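Long-range contact in protein AggB (Escherichia coli, PDB 4PHX), which is the minor subunit of aggregative adherence fimbriae type I and probably contributes to bacterial adhesion at the fimbria: residues 63-68 with 93-98. Numbering follows the deposited sequence.
Sequences KVKIGG and FDIMSD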
# COMPACT_ATOMS: atom_id res chain seq x y z
N LYS B 63 -2.49 -19.58 -9.53
CA LYS B 63 -3.04 -18.65 -10.50
C LYS B 63 -1.83 -17.92 -11.05
O LYS B 63 -1.07 -17.30 -10.31
CB LYS B 63 -3.97 -17.62 -9.84
CG LYS B 63 -4.88 -18.14 -8.75
CD LYS B 63 -5.80 -17.04 -8.20
CE LYS B 63 -6.73 -16.43 -9.27
NZ LYS B 63 -7.87 -17.34 -9.65
N VAL B 64 -1.65 -17.99 -12.35
CA VAL B 64 -0.53 -17.31 -12.95
C VAL B 64 -1.03 -16.39 -14.05
O VAL B 64 -2.18 -16.51 -14.49
CB VAL B 64 0.47 -18.31 -13.50
CG1 VAL B 64 0.94 -19.23 -12.39
CG2 VAL B 64 -0.15 -19.11 -14.67
N LYS B 65 -0.17 -15.47 -14.46
CA LYS B 65 -0.48 -14.60 -15.59
C LYS B 65 0.75 -14.46 -16.48
O LYS B 65 1.89 -14.60 -16.02
CB LYS B 65 -0.98 -13.22 -15.14
CG LYS B 65 0.01 -12.43 -14.29
CD LYS B 65 -0.50 -11.01 -13.95
CE LYS B 65 0.51 -10.23 -13.12
NZ LYS B 65 -0.04 -8.88 -12.71
N ILE B 66 0.51 -14.18 -17.75
CA ILE B 66 1.60 -14.13 -18.70
C ILE B 66 1.67 -12.80 -19.44
O ILE B 66 0.66 -12.21 -19.79
CB ILE B 66 1.52 -15.30 -19.70
CG1 ILE B 66 2.83 -15.43 -20.49
CG2 ILE B 66 0.30 -15.12 -20.62
CD1 ILE B 66 2.91 -16.67 -21.39
N GLY B 67 2.88 -12.35 -19.69
CA GLY B 67 3.10 -11.16 -20.48
C GLY B 67 4.08 -10.24 -19.78
O GLY B 67 5.26 -10.55 -19.70
N GLY B 68 3.57 -9.14 -19.23
CA GLY B 68 4.41 -8.18 -18.54
C GLY B 68 4.57 -6.93 -19.37
O GLY B 68 3.88 -6.76 -20.38
N PHE B 93 9.27 -12.11 -22.11
CA PHE B 93 8.02 -12.13 -21.32
C PHE B 93 8.20 -12.93 -20.04
O PHE B 93 9.14 -13.71 -19.90
CB PHE B 93 6.87 -12.74 -22.12
CG PHE B 93 7.13 -14.16 -22.54
CD1 PHE B 93 6.73 -15.22 -21.74
CD2 PHE B 93 7.77 -14.44 -23.75
CE1 PHE B 93 6.96 -16.53 -22.11
CE2 PHE B 93 8.02 -15.75 -24.13
CZ PHE B 93 7.61 -16.81 -23.29
N ASP B 94 7.29 -12.78 -19.10
CA ASP B 94 7.38 -13.58 -17.89
C ASP B 94 6.09 -14.32 -17.64
O ASP B 94 5.03 -13.94 -18.14
CB ASP B 94 7.66 -12.71 -16.69
CG ASP B 94 9.00 -12.01 -16.77
OD1 ASP B 94 10.04 -12.66 -16.47
OD2 ASP B 94 9.01 -10.81 -17.10
N ILE B 95 6.20 -15.37 -16.84
CA ILE B 95 5.05 -15.99 -16.22
C ILE B 95 5.04 -15.57 -14.76
O ILE B 95 6.00 -15.80 -14.02
CB ILE B 95 5.05 -17.52 -16.39
CG1 ILE B 95 4.85 -17.86 -17.87
CG2 ILE B 95 3.93 -18.15 -15.54
CD1 ILE B 95 5.10 -19.33 -18.22
N MET B 96 3.96 -14.93 -14.36
CA MET B 96 3.93 -14.29 -13.06
C MET B 96 2.81 -14.79 -12.16
O MET B 96 1.73 -15.17 -12.64
CB MET B 96 3.83 -12.76 -13.20
CG MET B 96 5.04 -12.11 -13.84
SD MET B 96 4.72 -10.41 -14.35
CE MET B 96 3.35 -10.57 -15.46
N SER B 97 3.07 -14.79 -10.86
CA SER B 97 2.03 -15.01 -9.87
C SER B 97 0.87 -14.04 -10.06
O SER B 97 1.07 -12.82 -10.13
CB SER B 97 2.58 -14.84 -8.46
OG SER B 97 1.55 -15.06 -7.54
N ASP B 98 -0.34 -14.58 -10.17
CA ASP B 98 -1.52 -13.75 -10.36
C ASP B 98 -2.15 -13.42 -9.02
O ASP B 98 -3.08 -14.09 -8.60
CB ASP B 98 -2.52 -14.44 -11.29
CG ASP B 98 -3.74 -13.58 -11.57
OD1 ASP B 98 -3.75 -12.39 -11.19
OD2 ASP B 98 -4.70 -14.10 -12.18
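The first torsions of K65 and M96 bring their side chains together: CG of K65 stands between the backbone N and the carbonyl carbon (chi1 60°), whereas CG of M96 lies anti to its carbonyl carbon (chi1 -65°). The lysine chain, extended beyond CG, crosses the methionine obliquely, and the latter bends at chi3 until its CE lies 3.7 Å from K65 CE. Beneath them the two residues form a hydrogen-bonded antiparallel pair: K65 N donates to M96 O at 2.6 Å in the carbonyl plane, and M96 N returns a nearly straight bond to K65 O at 2.7 Å. G67 N donates to D94 O and D94 N to G67 O, each at 3.1 Å; the positive phi of G67 fits a residue without a side chain. Beyond M96 the regular pairing ends with D98, whose N reaches K63 O at 2.8 Å from above the carbonyl plane, while its OD2 is bonded to H49. The D94 carboxylate is hydrogen-bonded to T23 and forms salt bridges to K20 of its own chain and to R25 of a neighbouring subunit. On the other face I66 carries the apolar contact, CG1 touching I95 CG1 at 4.1 Å and CD1 approaching the F93 ring obliquely; I66 also touches I37 and V112 of the facing sheet. Strands 61-67 and 90-97, antiparallel at 155° along these segments, are thus neighbours in one sheet of the Ig-like beta sandwich, with K65, M96 and D94 on one face and I66 and I95 on the face turned to the other sheet.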